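PDB 2JJ7: hemolysin II regulatory protein from Bacillus cereus, which probably binds DNA as a two-subunit transcriptional regulator of the TetR family, with a helix-turn-helix domain and an all-helical C-terminal domain. Local coordinates for residues E57-Y62 with E116-Y121; T92-N97 with I157-K162; G21-E26 with I30-K35. All coordinates share one frame; numbering follows the deposited sequence.

Contact 1. Residues E57-Y62 with E116-Y121; sequences EVFKKY and EKIKPY
F59 and Y121 bury similar amounts of surface here, and I118 and K60 complete the contact. I118 crosses the F59 ring at a slant: CD1 sits over one face, 4.2 Å from the ring centroid and 15° off the ring normal, a CH-pi contact, while CG2 of I118 lies 4.0 Å from CD2 of F59. A chi1 of 62° sets CG1 of I118 between its backbone N and carbonyl carbon, and the extended chi2 carries CD1 over the ring. Y121 lies against the helix backbone itself. Its CB approaches O of F59 at 3.4 Å, and one ring face rests on CA of K60, 4.0 Å from the centroid, in a second CH-pi contact. The aliphatic chain of K60, extended throughout, runs alongside Y121 in the same direction, with CG of K60 3.8 Å from CE2 of Y121, and carries the ammonium group away from 116-121. No hydrogen bond crosses; van der Waals and CH-pi contacts make the joint, buried at F59 and I118 and more open at K60. It sets the end of helix 51-62 against segment 116-121, whose last residues form a 3-10 turn; helix 98-109 adds L103 against F59 and E107 against I118, while helix 5-23 packs on V58.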
# COMPACT_ATOMS: atom_id res chain seq x y z
N GLU B 57 -25.81 -2.97 -2.44
CA GLU B 57 -26.47 -2.80 -1.15
C GLU B 57 -25.50 -2.95 0.03
O GLU B 57 -25.70 -2.33 1.08
CB GLU B 57 -27.65 -3.78 -1.02
CG GLU B 57 -28.84 -3.46 -1.91
CD GLU B 57 -29.42 -2.07 -1.69
OE1 GLU B 57 -29.53 -1.63 -0.53
OE2 GLU B 57 -29.75 -1.41 -2.69
N VAL B 58 -24.45 -3.74 -0.16
CA VAL B 58 -23.39 -3.90 0.85
C VAL B 58 -22.63 -2.59 1.04
O VAL B 58 -22.44 -2.14 2.17
CB VAL B 58 -22.43 -5.06 0.51
CG1 VAL B 58 -21.12 -4.94 1.31
CG2 VAL B 58 -23.10 -6.38 0.80
N PHE B 59 -22.22 -1.97 -0.06
CA PHE B 59 -21.59 -0.64 -0.01
C PHE B 59 -22.50 0.43 0.60
O PHE B 59 -22.05 1.25 1.38
CB PHE B 59 -21.06 -0.24 -1.40
CG PHE B 59 -19.60 -0.57 -1.59
CD1 PHE B 59 -18.62 0.32 -1.15
CD2 PHE B 59 -19.21 -1.76 -2.20
CE1 PHE B 59 -17.23 0.01 -1.31
CE2 PHE B 59 -17.85 -2.07 -2.37
CZ PHE B 59 -16.86 -1.18 -1.92
N LYS B 60 -23.79 0.37 0.24
CA LYS B 60 -24.79 1.28 0.78
C LYS B 60 -24.97 1.11 2.29
O LYS B 60 -24.98 2.09 3.02
CB LYS B 60 -26.13 1.07 0.05
CG LYS B 60 -27.20 2.08 0.34
CD LYS B 60 -28.49 1.67 -0.34
CE LYS B 60 -29.53 2.78 -0.32
NZ LYS B 60 -30.85 2.31 -0.84
N LYS B 61 -25.12 -0.14 2.76
CA LYS B 61 -25.33 -0.40 4.19
C LYS B 61 -24.08 -0.16 5.03
O LYS B 61 -24.17 0.42 6.11
CB LYS B 61 -25.84 -1.83 4.44
CG LYS B 61 -26.28 -2.03 5.89
CD LYS B 61 -27.01 -3.31 6.14
CE LYS B 61 -27.46 -3.42 7.59
NZ LYS B 61 -28.50 -2.42 7.99
N TYR B 62 -22.92 -0.59 4.53
CA TYR B 62 -21.70 -0.59 5.35
C TYR B 62 -20.66 0.44 4.95
O TYR B 62 -19.62 0.56 5.61
CB TYR B 62 -21.08 -2.00 5.42
CG TYR B 62 -22.04 -3.04 5.95
CD1 TYR B 62 -22.44 -3.04 7.29
CD2 TYR B 62 -22.56 -4.04 5.10
CE1 TYR B 62 -23.34 -4.00 7.79
CE2 TYR B 62 -23.46 -5.00 5.59
CZ TYR B 62 -23.84 -4.98 6.94
OH TYR B 62 -24.73 -5.92 7.44
N GLU B 116 -18.94 3.50 -10.74
CA GLU B 116 -19.82 4.65 -10.80
C GLU B 116 -20.96 4.54 -9.77
O GLU B 116 -21.29 5.53 -9.11
CB GLU B 116 -20.36 4.78 -12.23
CG GLU B 116 -21.41 5.86 -12.45
CD GLU B 116 -21.81 6.01 -13.93
OE1 GLU B 116 -21.09 5.47 -14.81
OE2 GLU B 116 -22.83 6.66 -14.21
N LYS B 117 -21.57 3.36 -9.64
CA LYS B 117 -22.69 3.17 -8.72
C LYS B 117 -22.31 3.12 -7.25
O LYS B 117 -23.06 3.60 -6.41
CB LYS B 117 -23.51 1.92 -9.06
CG LYS B 117 -24.39 2.07 -10.28
CD LYS B 117 -25.41 3.19 -10.13
CE LYS B 117 -26.11 3.46 -11.45
NZ LYS B 117 -26.79 4.78 -11.47
N ILE B 118 -21.17 2.52 -6.94
CA ILE B 118 -20.73 2.38 -5.54
C ILE B 118 -19.97 3.61 -5.03
O ILE B 118 -19.86 3.81 -3.83
CB ILE B 118 -19.85 1.10 -5.31
CG1 ILE B 118 -18.57 1.17 -6.14
CG2 ILE B 118 -20.66 -0.18 -5.61
CD1 ILE B 118 -17.52 0.20 -5.70
N LYS B 119 -19.47 4.44 -5.95
CA LYS B 119 -18.60 5.56 -5.59
C LYS B 119 -19.13 6.45 -4.45
O LYS B 119 -18.36 6.78 -3.55
CB LYS B 119 -18.30 6.44 -6.81
CG LYS B 119 -17.03 7.25 -6.67
CD LYS B 119 -16.84 8.21 -7.85
CE LYS B 119 -15.35 8.44 -8.09
NZ LYS B 119 -15.07 9.71 -8.83
N PRO B 120 -20.42 6.87 -4.50
CA PRO B 120 -20.93 7.74 -3.43
C PRO B 120 -20.84 7.14 -2.04
O PRO B 120 -20.83 7.88 -1.06
CB PRO B 120 -22.40 7.95 -3.81
CG PRO B 120 -22.43 7.77 -5.28
CD PRO B 120 -21.41 6.72 -5.59
N TYR B 121 -20.74 5.82 -1.95
CA TYR B 121 -20.76 5.15 -0.65
C TYR B 121 -19.41 4.98 0.05
O TYR B 121 -19.35 4.51 1.18
CB TYR B 121 -21.50 3.84 -0.77
CG TYR B 121 -22.90 4.00 -1.32
CD1 TYR B 121 -23.24 3.47 -2.56
CD2 TYR B 121 -23.87 4.73 -0.63
CE1 TYR B 121 -24.54 3.62 -3.07
CE2 TYR B 121 -25.15 4.89 -1.13
CZ TYR B 121 -25.48 4.34 -2.35
OH TYR B 121 -26.75 4.51 -2.84

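Contact 2. Residues T92-N97 with I157-K162; sequences THIKEN and IVLFPK
I94 is the one residue of 92-97 that reaches 157-162, and it meets the segment where helix 147-158 gives way to a loop. V158 comes first and offers mainly its backbone: CG2 of I94 lies 3.7 Å from O of V158, a van der Waals contact between a methyl and a carbonyl. The V158 side chain packs instead on L87, F90 and T91 of helix 79-96. L159 makes the apolar side-chain contact. Its CA-CB bond heads away from 92-97, but its CD2 branch turns toward I94, 3.9 Å from CG1 and 4.1 Å from CD1 of I94, the two side chains crossing at a slant. With chi1 of I94 at -66°, CG2 stands anti to the backbone N, near the carbonyls of V158, L159 and F160, while CG1 touches both O of V158 and CD2 of L159. F160 adds its O, 4.2 Å from CG2 of I94, and turns its ring to the second subunit, where it stacks on W153 and meets H149 edge-to-face. P161 closes the row, its CA 4.4 Å from the same CG2 of I94. K162 points away, and its NZ donates hydrogen bonds to O of H143, A179 and D182 of the second subunit. F122 covers I94 and L159 as well. The contact is part of the buried helical core of the TetR-type C-terminal domain, joining the end of helix 79-96 to the end of helix 147-158, directly behind residues that join the two subunits.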
# COMPACT_ATOMS: atom_id res chain seq x y z
N THR B 92 -11.21 4.79 11.31
CA THR B 92 -12.32 4.40 12.19
C THR B 92 -13.38 3.61 11.43
O THR B 92 -13.85 2.58 11.93
CB THR B 92 -12.96 5.61 12.90
OG1 THR B 92 -12.00 6.19 13.79
CG2 THR B 92 -14.26 5.21 13.69
N HIS B 93 -13.73 4.06 10.23
CA HIS B 93 -14.71 3.33 9.43
C HIS B 93 -14.25 1.90 9.10
O HIS B 93 -15.04 0.94 9.15
CB HIS B 93 -15.07 4.05 8.12
CG HIS B 93 -16.33 3.52 7.50
ND1 HIS B 93 -17.58 3.91 7.93
CD2 HIS B 93 -16.52 2.58 6.55
CE1 HIS B 93 -18.49 3.25 7.25
NE2 HIS B 93 -17.88 2.43 6.41
N ILE B 94 -12.98 1.78 8.71
CA ILE B 94 -12.39 0.49 8.32
C ILE B 94 -12.25 -0.45 9.52
O ILE B 94 -12.45 -1.66 9.39
CB ILE B 94 -11.04 0.69 7.56
CG1 ILE B 94 -11.27 1.39 6.20
CG2 ILE B 94 -10.27 -0.64 7.38
CD1 ILE B 94 -12.60 1.05 5.50
N LYS B 95 -11.94 0.12 10.68
CA LYS B 95 -11.89 -0.63 11.92
C LYS B 95 -13.24 -1.29 12.15
O LYS B 95 -13.30 -2.45 12.50
CB LYS B 95 -11.57 0.30 13.09
CG LYS B 95 -10.65 -0.32 14.13
CD LYS B 95 -10.62 0.49 15.44
CE LYS B 95 -10.47 1.99 15.19
NZ LYS B 95 -10.13 2.75 16.43
N GLU B 96 -14.31 -0.53 11.94
CA GLU B 96 -15.68 -1.00 12.19
C GLU B 96 -16.17 -1.88 11.03
O GLU B 96 -17.01 -2.76 11.22
CB GLU B 96 -16.63 0.20 12.37
CG GLU B 96 -16.34 1.09 13.60
CD GLU B 96 -17.11 2.42 13.60
OE1 GLU B 96 -17.55 2.89 12.52
OE2 GLU B 96 -17.25 3.03 14.69
N ASN B 97 -15.63 -1.63 9.84
CA ASN B 97 -16.07 -2.33 8.63
C ASN B 97 -14.92 -2.85 7.79
O ASN B 97 -14.71 -2.35 6.68
CB ASN B 97 -16.92 -1.39 7.79
CG ASN B 97 -18.12 -0.87 8.54
OD1 ASN B 97 -19.15 -1.52 8.58
ND2 ASN B 97 -17.98 0.31 9.13
N ILE B 157 -2.32 1.25 3.21
CA ILE B 157 -2.25 1.06 4.67
C ILE B 157 -3.58 1.35 5.39
O ILE B 157 -3.95 0.65 6.34
CB ILE B 157 -1.06 1.81 5.30
CG1 ILE B 157 -1.21 3.32 5.11
CG2 ILE B 157 0.27 1.31 4.70
CD1 ILE B 157 0.04 4.13 5.54
N VAL B 158 -4.30 2.38 4.95
CA VAL B 158 -5.52 2.80 5.64
C VAL B 158 -6.66 1.81 5.40
O VAL B 158 -7.51 1.59 6.28
CB VAL B 158 -5.93 4.26 5.24
CG1 VAL B 158 -7.39 4.54 5.57
CG2 VAL B 158 -5.03 5.24 5.97
N LEU B 159 -6.68 1.20 4.21
CA LEU B 159 -7.78 0.28 3.88
C LEU B 159 -7.53 -1.17 4.26
O LEU B 159 -8.40 -2.01 4.08
CB LEU B 159 -8.14 0.35 2.40
CG LEU B 159 -8.59 1.73 1.89
CD1 LEU B 159 -8.96 1.65 0.42
CD2 LEU B 159 -9.78 2.22 2.71
N PHE B 160 -6.32 -1.48 4.75
CA PHE B 160 -5.98 -2.86 5.05
C PHE B 160 -6.78 -3.30 6.27
O PHE B 160 -6.63 -2.71 7.35
CB PHE B 160 -4.47 -2.99 5.31
CG PHE B 160 -4.02 -4.40 5.49
CD1 PHE B 160 -3.57 -4.83 6.74
CD2 PHE B 160 -4.06 -5.31 4.43
CE1 PHE B 160 -3.16 -6.15 6.92
CE2 PHE B 160 -3.65 -6.62 4.59
CZ PHE B 160 -3.20 -7.05 5.84
N PRO B 161 -7.62 -4.34 6.10
CA PRO B 161 -8.61 -4.70 7.11
C PRO B 161 -8.02 -5.15 8.44
O PRO B 161 -8.72 -5.13 9.46
CB PRO B 161 -9.38 -5.85 6.46
CG PRO B 161 -8.44 -6.44 5.49
CD PRO B 161 -7.66 -5.27 4.96
N LYS B 162 -6.76 -5.56 8.44
CA LYS B 162 -6.12 -6.09 9.63
C LYS B 162 -5.12 -5.10 10.21
O LYS B 162 -4.33 -5.48 11.05
CB LYS B 162 -5.40 -7.41 9.31
CG LYS B 162 -6.28 -8.65 9.22
CD LYS B 162 -5.40 -9.89 9.03
CE LYS B 162 -6.00 -11.11 9.71
NZ LYS B 162 -4.99 -12.19 9.93

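Contact 3. Residues G21-E26 with I30-K35; sequences GERGYE and IQEIAK
R23 and E32 join the end of helix 5-23 to helix 30-37 through one salt bridge, the sole direct contact between 21-26 and 30-35. NH1 of R23 lies 2.8 Å from OE1 of E32, but the N-H...O angle is just 124°, so the hydrogen-bond part is weak and much of the attraction is probably electrostatic. The carboxylate comes to the edge of the guanidinium, near its plane, yet the two flat groups are turned 79° against each other. The bridge is one-pronged, for OE2 of E32 is 3.7 Å from NH1 of R23, well beyond OE1. That second oxygen has a weak hydrogen bond from OG of S29, so E32 is tied both to helix 5-23 and to the residue just ahead of its own helix. R23 spans the gap with its chain extended from CG to NE, and the backbones stay well apart, 10.7 Å between CA of R23 and CA of E32. Around the bridge, E22 OE1 is engaged by K19 NZ within helix 5-23. After the helix, G24 takes a positive phi of 81°, and the turn is tied down by bonds of its carbonyls: O of G24 with OG1 of T28, and O of Y25 with NZ of K51. On the buried side, I33 packs on A15, A16, K19 and F20 of helix 5-23 and on L54 of helix 51-62, so the surface salt bridge lies beside an apolar joint between helix 5-23 and helix 30-37, the latter within the predicted helix-turn-helix.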
# COMPACT_ATOMS: atom_id res chain seq x y z
N GLY B 21 -16.17 -9.95 1.51
CA GLY B 21 -14.91 -9.55 2.17
C GLY B 21 -13.87 -10.66 2.18
O GLY B 21 -12.67 -10.40 2.07
N GLU B 22 -14.33 -11.90 2.30
CA GLU B 22 -13.46 -13.06 2.33
C GLU B 22 -12.89 -13.43 0.97
O GLU B 22 -11.72 -13.79 0.87
CB GLU B 22 -14.20 -14.26 2.91
CG GLU B 22 -14.28 -14.28 4.43
CD GLU B 22 -15.23 -15.35 4.94
OE1 GLU B 22 -15.73 -16.15 4.11
OE2 GLU B 22 -15.49 -15.38 6.16
N ARG B 23 -13.71 -13.33 -0.08
CA ARG B 23 -13.35 -13.92 -1.38
C ARG B 23 -13.41 -12.95 -2.55
O ARG B 23 -13.15 -13.33 -3.69
CB ARG B 23 -14.25 -15.12 -1.68
CG ARG B 23 -13.75 -16.42 -1.10
CD ARG B 23 -14.57 -17.58 -1.61
NE ARG B 23 -14.21 -18.85 -0.98
CZ ARG B 23 -15.00 -19.91 -0.91
NH1 ARG B 23 -16.23 -19.88 -1.43
NH2 ARG B 23 -14.58 -21.02 -0.31
N GLY B 24 -13.76 -11.70 -2.28
CA GLY B 24 -13.84 -10.70 -3.33
C GLY B 24 -15.15 -10.80 -4.09
O GLY B 24 -15.91 -11.74 -3.89
N TYR B 25 -15.41 -9.82 -4.96
CA TYR B 25 -16.64 -9.81 -5.75
C TYR B 25 -16.79 -11.04 -6.64
O TYR B 25 -17.84 -11.67 -6.66
CB TYR B 25 -16.73 -8.53 -6.61
CG TYR B 25 -18.00 -8.49 -7.43
CD1 TYR B 25 -19.22 -8.15 -6.83
CD2 TYR B 25 -18.00 -8.85 -8.77
CE1 TYR B 25 -20.40 -8.14 -7.56
CE2 TYR B 25 -19.18 -8.85 -9.51
CZ TYR B 25 -20.37 -8.49 -8.89
OH TYR B 25 -21.54 -8.48 -9.61
N GLU B 26 -15.73 -11.36 -7.39
CA GLU B 26 -15.75 -12.44 -8.38
C GLU B 26 -15.80 -13.80 -7.71
O GLU B 26 -16.48 -14.70 -8.18
CB GLU B 26 -14.53 -12.37 -9.31
CG GLU B 26 -14.19 -10.97 -9.85
CD GLU B 26 -15.13 -10.49 -10.95
OE1 GLU B 26 -15.88 -11.32 -11.52
OE2 GLU B 26 -15.12 -9.28 -11.25
N ILE B 30 -24.15 -15.90 -5.02
CA ILE B 30 -25.34 -15.72 -4.20
C ILE B 30 -25.66 -16.99 -3.37
O ILE B 30 -26.18 -16.89 -2.25
CB ILE B 30 -26.56 -15.18 -5.01
CG1 ILE B 30 -27.71 -14.81 -4.07
CG2 ILE B 30 -26.99 -16.17 -6.11
CD1 ILE B 30 -28.44 -13.53 -4.45
N GLN B 31 -25.27 -18.15 -3.89
CA GLN B 31 -25.47 -19.43 -3.20
C GLN B 31 -24.73 -19.52 -1.86
O GLN B 31 -25.30 -19.94 -0.86
CB GLN B 31 -25.07 -20.61 -4.12
CG GLN B 31 -26.02 -20.85 -5.30
CD GLN B 31 -25.94 -19.77 -6.39
OE1 GLN B 31 -24.99 -18.98 -6.44
NE2 GLN B 31 -26.94 -19.74 -7.27
N GLU B 32 -23.46 -19.12 -1.86
CA GLU B 32 -22.66 -19.06 -0.63
C GLU B 32 -23.16 -18.01 0.37
O GLU B 32 -23.11 -18.22 1.58
CB GLU B 32 -21.19 -18.77 -0.96
CG GLU B 32 -20.58 -19.73 -1.94
CD GLU B 32 -19.32 -19.18 -2.59
OE1 GLU B 32 -18.56 -18.45 -1.91
OE2 GLU B 32 -19.10 -19.48 -3.78
N ILE B 33 -23.61 -16.87 -0.16
CA ILE B 33 -24.20 -15.82 0.67
C ILE B 33 -25.50 -16.31 1.33
O ILE B 33 -25.70 -16.13 2.54
CB ILE B 33 -24.42 -14.52 -0.15
CG1 ILE B 33 -23.05 -13.93 -0.54
CG2 ILE B 33 -25.23 -13.50 0.64
CD1 ILE B 33 -23.13 -12.71 -1.48
N ALA B 34 -26.36 -16.95 0.54
CA ALA B 34 -27.61 -17.50 1.07
C ALA B 34 -27.31 -18.51 2.16
O ALA B 34 -27.91 -18.47 3.25
CB ALA B 34 -28.42 -18.14 -0.02
N LYS B 35 -26.36 -19.40 1.88
CA LYS B 35 -25.94 -20.44 2.81
C LYS B 35 -25.42 -19.84 4.11
O LYS B 35 -25.78 -20.30 5.20
CB LYS B 35 -24.88 -21.34 2.17
CG LYS B 35 -24.45 -22.51 3.03
CD LYS B 35 -23.49 -23.43 2.29
CE LYS B 35 -23.49 -24.82 2.91
NZ LYS B 35 -22.76 -25.81 2.07

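Contact 2 is the buried one, contact 1 partly buried, and contact 3 lies at the surface, its centre about 18 Å from the centre of the chain. Their chemistry follows: aliphatic groups against carbonyls and a leucine in contact 2, CH-pi packing in contact 1, a single charged pair in contact 3. Contact 3 joins helix 5-23 to the first helix of the predicted helix-turn-helix, contact 2 stays within the C-terminal domain, while contact 1 bridges helix 51-62 to the 116-121 segment. Contacts 1 and 2 touch through a probable hydrogen bond from H93 NE2 to O of Y62, 2.7 Å, and their segments alternate along the chain. Contact 3 touches neither, its nearest atoms about 7 Å from each.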